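Local coordinates for iodotyrosine deiodinase (Thermotoga neapolitana, PDB 6TYK), which catalyses the reductive dehalogenation of halotyrosines, among them 3-iodo- and 3,5-diiodo-L-tyrosine, with FMN as cofactor and NADPH as reductant in the overall reaction, at residues A[49-54]-A[101-106]; A[28-33]-A[122-127]. All blocks are in the same frame, centred on the assembly; numbering follows the deposited sequence. Where two conformers were deposited one is given.

Interaction 1 of 2, residues A[49-54]-A[101-106]; sequences LIVEDE and LLLVFS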
ATOM      1  N   LEU A  49     -11.549 -10.296   7.041  1.00 12.14           N
ATOM      2  CA  LEU A  49     -12.882 -10.752   7.394  1.00 11.21           C
ATOM      3  C   LEU A  49     -13.681 -10.816   6.105  1.00 11.16           C
ATOM      4  O   LEU A  49     -13.853  -9.806   5.423  1.00 11.90           O
ATOM      5  CB  LEU A  49     -13.543  -9.783   8.373  1.00 12.35           C
ATOM      6  CG  LEU A  49     -14.948 -10.147   8.843  1.00 13.83           C
ATOM      7  CD1 LEU A  49     -14.942 -11.433   9.660  1.00 14.29           C
ATOM      8  CD2 LEU A  49     -15.555  -9.009   9.649  1.00 15.43           C
ATOM      9  N   ILE A  50     -14.125 -12.014   5.753  1.00 11.15           N
ATOM     10  CA  ILE A  50     -14.883 -12.226   4.536  1.00 11.50           C
ATOM     11  C   ILE A  50     -16.363 -12.227   4.870  1.00 11.55           C
ATOM     12  O   ILE A  50     -16.860 -13.134   5.541  1.00 12.43           O
ATOM     13  CB  ILE A  50     -14.494 -13.556   3.873  1.00 13.20           C
ATOM     14  CG1 ILE A  50     -12.980 -13.597   3.625  1.00 15.42           C
ATOM     15  CG2 ILE A  50     -15.296 -13.769   2.590  1.00 15.02           C
ATOM     16  CD1 ILE A  50     -12.487 -14.932   3.145  1.00 18.02           C
ATOM     17  N   VAL A  51     -17.057 -11.182   4.434  1.00 12.05           N
ATOM     18  CA  VAL A  51     -18.489 -11.076   4.679  1.00 12.18           C
ATOM     19  C   VAL A  51     -19.285 -11.566   3.474  1.00 13.60           C
ATOM     20  O   VAL A  51     -19.118 -11.070   2.357  1.00 14.24           O
ATOM     21  CB  VAL A  51     -18.888  -9.636   5.033  1.00 13.09           C
ATOM     22  CG1 VAL A  51     -20.387  -9.546   5.292  1.00 13.22           C
ATOM     23  CG2 VAL A  51     -18.087  -9.146   6.239  1.00 14.23           C
ATOM     24  N   GLU A  52     -20.147 -12.548   3.703  1.00 13.30           N
ATOM     25  CA  GLU A  52     -20.985 -13.067   2.630  1.00 14.31           C
ATOM     26  C   GLU A  52     -22.458 -13.113   2.993  1.00 14.96           C
ATOM     27  O   GLU A  52     -23.298 -13.164   2.111  1.00 15.50           O
ATOM     28  CB  GLU A  52     -20.546 -14.473   2.245  1.00 14.96           C
ATOM     29  CG  GLU A  52     -19.178 -14.526   1.602  1.00 15.46           C
ATOM     30  CD  GLU A  52     -18.699 -15.941   1.457  1.00 15.35           C
ATOM     31  OE1 GLU A  52     -19.173 -16.644   0.538  1.00 17.58           O
ATOM     32  OE2 GLU A  52     -17.863 -16.356   2.283  1.00 17.72           O
ATOM     33  N   ASP A  53     -22.765 -13.123   4.285  1.00 13.14           N
ATOM     34  CA  ASP A  53     -24.143 -13.274   4.739  1.00 15.26           C
ATOM     35  C   ASP A  53     -24.993 -12.121   4.219  1.00 15.37           C
ATOM     36  O   ASP A  53     -24.629 -10.958   4.384  1.00 14.72           O
ATOM     37  CB  ASP A  53     -24.192 -13.319   6.262  1.00 18.28           C
ATOM     38  CG  ASP A  53     -25.601 -13.424   6.789  1.00 21.11           C
ATOM     39  OD1 ASP A  53     -26.149 -14.547   6.814  1.00 25.67           O
ATOM     40  OD2 ASP A  53     -26.168 -12.383   7.180  1.00 22.38           O
ATOM     41  N   GLU A  54     -26.118 -12.442   3.588  1.00 16.05           N
ATOM     42  CA  GLU A  54     -26.905 -11.400   2.935  1.00 16.78           C
ATOM     43  C   GLU A  54     -27.457 -10.380   3.924  1.00 15.04           C
ATOM     44  O   GLU A  54     -27.443  -9.187   3.643  1.00 15.64           O
ATOM     45  CB  GLU A  54     -28.028 -11.978   2.060  1.00 22.14           C
ATOM     46  CG  GLU A  54     -27.550 -12.631   0.761  1.00 26.43           C
ATOM     47  CD  GLU A  54     -26.768 -11.692  -0.160  1.00 29.77           C
ATOM     48  OE1 GLU A  54     -27.007 -10.462  -0.156  1.00 28.63           O
ATOM     49  OE2 GLU A  54     -25.904 -12.198  -0.903  1.00 32.29           O
ATOM     50  N   LEU A 101     -17.795  -9.224   0.614  1.00 11.23           N
ATOM     51  CA  LEU A 101     -17.200  -7.988   1.098  1.00 11.11           C
ATOM     52  C   LEU A 101     -15.991  -8.380   1.925  1.00 10.90           C
ATOM     53  O   LEU A 101     -16.120  -8.981   2.997  1.00 12.82           O
ATOM     54  CB  LEU A 101     -18.165  -7.165   1.939  1.00 12.29           C
ATOM     55  CG  LEU A 101     -19.513  -6.865   1.297  1.00 13.19           C
ATOM     56  CD1 LEU A 101     -20.346  -6.028   2.250  1.00 14.57           C
ATOM     57  CD2 LEU A 101     -19.326  -6.145  -0.031  1.00 14.01           C
ATOM     58  N   LEU A 102     -14.810  -8.077   1.403  1.00 11.19           N
ATOM     59  CA  LEU A 102     -13.585  -8.396   2.116  1.00 10.45           C
ATOM     60  C   LEU A 102     -13.223  -7.197   2.968  1.00 10.09           C
ATOM     61  O   LEU A 102     -12.862  -6.133   2.447  1.00 12.02           O
ATOM     62  CB  LEU A 102     -12.465  -8.701   1.128  1.00 12.51           C
ATOM     63  CG  LEU A 102     -11.096  -8.935   1.772  1.00 13.47           C
ATOM     64  CD1 LEU A 102     -11.067 -10.211   2.622  1.00 13.87           C
ATOM     65  CD2 LEU A 102     -10.006  -8.968   0.711  1.00 16.37           C
ATOM     66  N   LEU A 103     -13.380  -7.344   4.278  1.00 10.86           N
ATOM     67  CA  LEU A 103     -13.004  -6.287   5.197  1.00 11.21           C
ATOM     68  C   LEU A 103     -11.572  -6.499   5.630  1.00 10.84           C
ATOM     69  O   LEU A 103     -11.213  -7.560   6.142  1.00 12.60           O
ATOM     70  CB  LEU A 103     -13.953  -6.236   6.402  1.00 11.59           C
ATOM     71  CG  LEU A 103     -15.250  -5.436   6.181  1.00 12.52           C
ATOM     72  CD1 LEU A 103     -16.069  -5.982   5.011  1.00 14.31           C
ATOM     73  CD2 LEU A 103     -16.081  -5.420   7.450  1.00 14.45           C
ATOM     74  N   VAL A 104     -10.754  -5.480   5.419  1.00 10.62           N
ATOM     75  CA  VAL A 104      -9.330  -5.568   5.696  1.00 10.95           C
ATOM     76  C   VAL A 104      -9.010  -4.713   6.910  1.00  9.28           C
ATOM     77  O   VAL A 104      -9.294  -3.506   6.932  1.00 11.31           O
ATOM     78  CB  VAL A 104      -8.494  -5.088   4.488  1.00 12.57           C
ATOM     79  CG1 VAL A 104      -7.014  -5.203   4.797  1.00 15.33           C
ATOM     80  CG2 VAL A 104      -8.838  -5.897   3.251  1.00 12.41           C
ATOM     81  N   PHE A 105      -8.438  -5.345   7.933  1.00  9.98           N
ATOM     82  CA  PHE A 105      -8.112  -4.652   9.167  1.00 10.16           C
ATOM     83  C   PHE A 105      -6.613  -4.559   9.363  1.00 10.66           C
ATOM     84  O   PHE A 105      -5.851  -5.385   8.850  1.00 11.11           O
ATOM     85  CB  PHE A 105      -8.683  -5.408  10.371  1.00 11.83           C
ATOM     86  CG  PHE A 105     -10.172  -5.548  10.357  1.00 10.95           C
ATOM     87  CD1 PHE A 105     -10.790  -6.511   9.579  1.00 12.59           C
ATOM     88  CD2 PHE A 105     -10.961  -4.725  11.147  1.00 11.41           C
ATOM     89  CE1 PHE A 105     -12.173  -6.634   9.575  1.00 14.02           C
ATOM     90  CE2 PHE A 105     -12.342  -4.848  11.152  1.00 12.28           C
ATOM     91  CZ  PHE A 105     -12.944  -5.805  10.367  1.00 12.40           C
ATOM     92  N   SER A 106      -6.200  -3.556  10.128  1.00 10.79           N
ATOM     93  CA  SER A 106      -4.810  -3.435  10.552  1.00 10.48           C
ATOM     94  C   SER A 106      -4.685  -3.652  12.055  1.00 12.24           C
ATOM     95  O   SER A 106      -5.548  -3.245  12.838  1.00 12.54           O
ATOM     96  CB  SER A 106      -4.233  -2.071  10.167  1.00 13.45           C
ATOM     97  OG  SER A 106      -4.983  -1.009  10.731  1.00 13.65           O
TER
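Leu-49 meets the ring of Phe-105 at its rim: the leucine CB lies 3.6 Å from CE1, at the edge and near the ring plane, and CD2 comes near CE1 and CZ. The phenylalanine comes within range because its CG stands beside its own backbone N, opposite the carbonyl carbon (chi1 -61°), which sends the ring back along the sheet to Leu-49. On the same face, Leu-49 and Leu-103 are directly cross-strand, CB to CB at 4.1 Å, and Val-51 and Leu-101 repeat this two residues further along, the next pair on this face. A diagonal contact ties the two pairs together, CG2 of Val-51 resting 3.9 Å from CD1 of Leu-103. Helix 54-74 packs on this layer through Leu-56, Lys-57 and Ile-60. The other face carries Ile-50 and Leu-102, where the leucine, its CG trans to the backbone N (chi1 175°), brings CD1 to 4.0 Å from CG1 of Ile-50.

Two reciprocal pairs of backbone hydrogen bonds fix the register. Leu-49 and Leu-103 exchange N-H and O, with Leu-103 N to Leu-49 O at 2.8 Å; Val-51 and Leu-101 do likewise, and the bond from Leu-101 N to Val-51 O is almost straight (175° at the hydrogen). Ile-50 and Leu-102, between them, form the non-hydrogen-bonded pair. Beyond the strand, Asp-53 caps the start of helix 54-74 through Leu-56 N.

Leu-49 and Ile-50 also pair in parallel with a strand of the second subunit, and Phe-186 of that subunit meets Phe-105 edge-to-face. An antiparallel central sheet continued by a partner's C-terminal strand is characteristic of the domain-swapped homodimers of the nitroreductase fold.

Interaction 2 of 2, residues A[28-33]-A[122-127]; sequences IYSLKV and GYLLLA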
ATOM      1  N   ILE A  28      -9.133 -16.431  -1.704  1.00 15.19           N
ATOM      2  CA  ILE A  28      -8.034 -16.837  -0.832  1.00 15.93           C
ATOM      3  C   ILE A  28      -6.673 -16.678  -1.506  1.00 16.45           C
ATOM      4  O   ILE A  28      -5.713 -16.276  -0.859  1.00 15.44           O
ATOM      5  CB  ILE A  28      -8.205 -18.282  -0.317  1.00 16.74           C
ATOM      6  CG1 ILE A  28      -9.461 -18.387   0.553  1.00 17.68           C
ATOM      7  CG2 ILE A  28      -6.969 -18.724   0.464  1.00 18.84           C
ATOM      8  CD1 ILE A  28      -9.432 -17.502   1.777  1.00 20.08           C
ATOM      9  N   TYR A  29      -6.596 -16.985  -2.801  1.00 15.96           N
ATOM     10  CA  TYR A  29      -5.370 -16.757  -3.567  1.00 16.22           C
ATOM     11  C   TYR A  29      -4.868 -15.329  -3.388  1.00 13.23           C
ATOM     12  O   TYR A  29      -3.685 -15.094  -3.164  1.00 13.59           O
ATOM     13  CB  TYR A  29      -5.606 -17.024  -5.060  1.00 17.86           C
ATOM     14  CG  TYR A  29      -4.477 -16.538  -5.942  1.00 16.18           C
ATOM     15  CD1 TYR A  29      -3.331 -17.306  -6.118  1.00 18.08           C
ATOM     16  CD2 TYR A  29      -4.552 -15.314  -6.598  1.00 17.51           C
ATOM     17  CE1 TYR A  29      -2.296 -16.872  -6.915  1.00 19.27           C
ATOM     18  CE2 TYR A  29      -3.519 -14.871  -7.393  1.00 17.90           C
ATOM     19  CZ  TYR A  29      -2.395 -15.655  -7.549  1.00 19.95           C
ATOM     20  OH  TYR A  29      -1.358 -15.227  -8.341  1.00 24.45           O
ATOM     21  N   SER A  30      -5.775 -14.369  -3.490  1.00 14.58           N
ATOM     22  CA  SER A  30      -5.397 -12.962  -3.403  0.71 14.00           C
ATOM     23  C   SER A  30      -4.869 -12.626  -2.017  1.00 12.03           C
ATOM     24  O   SER A  30      -3.948 -11.822  -1.871  1.00 12.92           O
ATOM     25  CB  SER A  30      -6.562 -12.030  -3.798  0.71 13.96           C
ATOM     26  OG  SER A  30      -7.496 -11.803  -2.742  0.71 15.72           O
ATOM     27  N   LEU A  31      -5.446 -13.253  -0.996  1.00 12.26           N
ATOM     28  CA  LEU A  31      -4.981 -13.028   0.367  1.00 12.13           C
ATOM     29  C   LEU A  31      -3.595 -13.628   0.545  1.00 11.41           C
ATOM     30  O   LEU A  31      -2.744 -13.065   1.226  1.00 12.95           O
ATOM     31  CB  LEU A  31      -5.943 -13.633   1.382  1.00 12.38           C
ATOM     32  CG  LEU A  31      -7.381 -13.135   1.259  1.00 13.57           C
ATOM     33  CD1 LEU A  31      -8.173 -13.654   2.430  1.00 14.59           C
ATOM     34  CD2 LEU A  31      -7.470 -11.611   1.187  1.00 13.90           C
ATOM     35  N   LYS A  32      -3.368 -14.774  -0.079  1.00 11.69           N
ATOM     36  CA  LYS A  32      -2.069 -15.445   0.012  1.00 12.99           C
ATOM     37  C   LYS A  32      -0.977 -14.609  -0.653  1.00 11.77           C
ATOM     38  O   LYS A  32       0.135 -14.502  -0.147  1.00 11.66           O
ATOM     39  CB  LYS A  32      -2.155 -16.826  -0.624  1.00 16.46           C
ATOM     40  CG  LYS A  32      -2.917 -17.812   0.239  1.00 22.57           C
ATOM     41  CD  LYS A  32      -3.057 -19.149  -0.457  1.00 27.57           C
ATOM     42  CE  LYS A  32      -3.764 -20.160   0.425  1.00 32.58           C
ATOM     43  NZ  LYS A  32      -3.914 -21.464  -0.273  1.00 37.26           N
ATOM     44  N   VAL A  33      -1.302 -13.995  -1.783  1.00 10.19           N
ATOM     45  CA  VAL A  33      -0.369 -13.093  -2.429  1.00 11.15           C
ATOM     46  C   VAL A  33      -0.085 -11.893  -1.529  1.00 10.10           C
ATOM     47  O   VAL A  33       1.069 -11.545  -1.285  1.00 11.85           O
ATOM     48  CB  VAL A  33      -0.895 -12.624  -3.783  1.00 11.63           C
ATOM     49  CG1 VAL A  33       0.055 -11.599  -4.361  1.00 12.84           C
ATOM     50  CG2 VAL A  33      -1.057 -13.818  -4.729  1.00 12.56           C
ATOM     51  N   GLY A 122      -2.197  -3.239  -2.131  1.00  9.76           N
ATOM     52  CA  GLY A 122      -1.694  -3.128  -3.493  1.00 10.36           C
ATOM     53  C   GLY A 122      -1.428  -4.490  -4.109  1.00  9.17           C
ATOM     54  O   GLY A 122      -1.847  -4.751  -5.233  1.00 10.02           O
ATOM     55  N   TYR A 123      -0.751  -5.369  -3.363  1.00  8.81           N
ATOM     56  CA  TYR A 123      -0.545  -6.741  -3.821  1.00  8.70           C
ATOM     57  C   TYR A 123      -1.893  -7.399  -4.091  1.00  9.77           C
ATOM     58  O   TYR A 123      -2.098  -8.052  -5.111  1.00  9.92           O
ATOM     59  CB  TYR A 123       0.158  -7.572  -2.751  1.00  9.44           C
ATOM     60  CG  TYR A 123       1.664  -7.455  -2.649  1.00  9.87           C
ATOM     61  CD1 TYR A 123       2.323  -6.245  -2.820  1.00 10.83           C
ATOM     62  CD2 TYR A 123       2.422  -8.575  -2.332  1.00  9.95           C
ATOM     63  CE1 TYR A 123       3.698  -6.159  -2.697  1.00  9.40           C
ATOM     64  CE2 TYR A 123       3.799  -8.503  -2.200  1.00 10.55           C
ATOM     65  CZ  TYR A 123       4.430  -7.295  -2.390  1.00  9.61           C
ATOM     66  OH  TYR A 123       5.795  -7.204  -2.269  1.00 10.29           O
ATOM     67  N   LEU A 124      -2.799  -7.246  -3.135  1.00  9.81           N
ATOM     68  CA  LEU A 124      -4.102  -7.898  -3.172  1.00 10.78           C
ATOM     69  C   LEU A 124      -4.881  -7.536  -4.432  1.00 10.16           C
ATOM     70  O   LEU A 124      -5.442  -8.403  -5.104  1.00 10.33           O
ATOM     71  CB  LEU A 124      -4.889  -7.514  -1.916  1.00 10.99           C
ATOM     72  CG  LEU A 124      -6.006  -8.430  -1.438  1.00 14.90           C
ATOM     73  CD1 LEU A 124      -6.343  -8.099   0.012  1.00 18.46           C
ATOM     74  CD2 LEU A 124      -7.224  -8.295  -2.322  1.00 18.18           C
ATOM     75  N   LEU A 125      -4.906  -6.254  -4.764  1.00 10.19           N
ATOM     76  CA  LEU A 125      -5.656  -5.810  -5.937  1.00 10.31           C
ATOM     77  C   LEU A 125      -5.090  -6.380  -7.231  1.00  9.80           C
ATOM     78  O   LEU A 125      -5.844  -6.732  -8.139  1.00 11.81           O
ATOM     79  CB  LEU A 125      -5.685  -4.288  -6.022  1.00 10.79           C
ATOM     80  CG  LEU A 125      -6.360  -3.577  -4.851  1.00 11.95           C
ATOM     81  CD1 LEU A 125      -6.402  -2.076  -5.124  1.00 12.51           C
ATOM     82  CD2 LEU A 125      -7.761  -4.117  -4.611  1.00 15.28           C
ATOM     83  N   LEU A 126      -3.767  -6.449  -7.331  1.00  9.81           N
ATOM     84  CA  LEU A 126      -3.155  -7.067  -8.503  1.00 11.26           C
ATOM     85  C   LEU A 126      -3.500  -8.550  -8.597  1.00 10.38           C
ATOM     86  O   LEU A 126      -3.758  -9.067  -9.684  1.00 11.48           O
ATOM     87  CB  LEU A 126      -1.642  -6.849  -8.498  1.00 10.71           C
ATOM     88  CG  LEU A 126      -1.240  -5.396  -8.732  1.00 12.68           C
ATOM     89  CD1 LEU A 126       0.236  -5.182  -8.418  1.00 14.70           C
ATOM     90  CD2 LEU A 126      -1.563  -4.984 -10.152  1.00 13.23           C
ATOM     91  N   ALA A 127      -3.523  -9.236  -7.455  1.00 10.63           N
ATOM     92  CA  ALA A 127      -3.873 -10.655  -7.433  1.00 10.58           C
ATOM     93  C   ALA A 127      -5.318 -10.884  -7.865  1.00 10.77           C
ATOM     94  O   ALA A 127      -5.614 -11.825  -8.607  1.00 12.80           O
ATOM     95  CB  ALA A 127      -3.618 -11.264  -6.046  1.00 10.35           C
TER
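The Tyr-29 ring has the carbonyl O of Ala-127 in plane at its edge, and the methyl of Ala-127 approaches the ring obliquely, with CB 3.9 Å from CE2. One face of this ring takes Val-33 CG2, from one turn on in the same helix, 3.6 Å above the plane and displaced toward the rim. Lys-131 adds a cation-pi contact to the same ring. At the Tyr-123 ring, the edge again receives a carbonyl oxygen in plane: Val-33 O lies 3.4 Å from CD2. With CG beside its backbone N (chi1 -82°), the Tyr-123 side chain also packs on Ala-37 and Pro-38, the latter an FMN-binding residue.

Between the aromatic groups, Ala-127 provides the close approach of the helices. Its CB stands 3.6 Å from Ser-30 CA, while the CA atoms of these two residues are 4.9 Å apart; both small side chains point toward the opposing helix. Val-33 flanks this point, its CB 3.8 Å from Ala-127 CB. The short helical axes come within 8.0 Å and run largely antiparallel, at 143°. This is close packing within the helical layer of the nitroreductase fold, joining helix 24-35 to helix 113-130, whose Tyr-123 packs on Gly-122 of the second subunit.

On the side nearer the sheet, Leu-124 reaches across to Ser-30. In the conformer described, its CD2 is in van der Waals contact with OG, and that hydroxyl hydrogen-bonds to Leu-27 O of its own helix; a second conformer makes both points less certain. Leu-124 and Leu-31 run alongside each other in the same direction, with CD1 of Leu-124 3.9 Å from CD2 of Leu-31; Phe-48 of strand 46-51 touches both leucines.

Overall arrangement
The helix pair of interaction 2 packs against the sheet of interaction 1, their centres about 15 Å apart. Leu-102 bridges the layers: its CD2 is 3.7 Å from CD2 of Leu-31 and 3.8 Å from CD1 of Leu-124, while CD1 of Ile-50 lies 4.2 Å from CD1 of Ile-28. Helix 24-35 precedes strand 46-51, and strand 100-107 precedes helix 113-130, so each contact joins the same two parts of the chain. Interaction 2 comes nearer the cofactor, with the Tyr-123 side chain about 7 Å from FMN; in interaction 1, the Leu-101 side chain is about 12 Å from both FMN and 3-iodo-tyrosine. Both contacts also meet the second subunit.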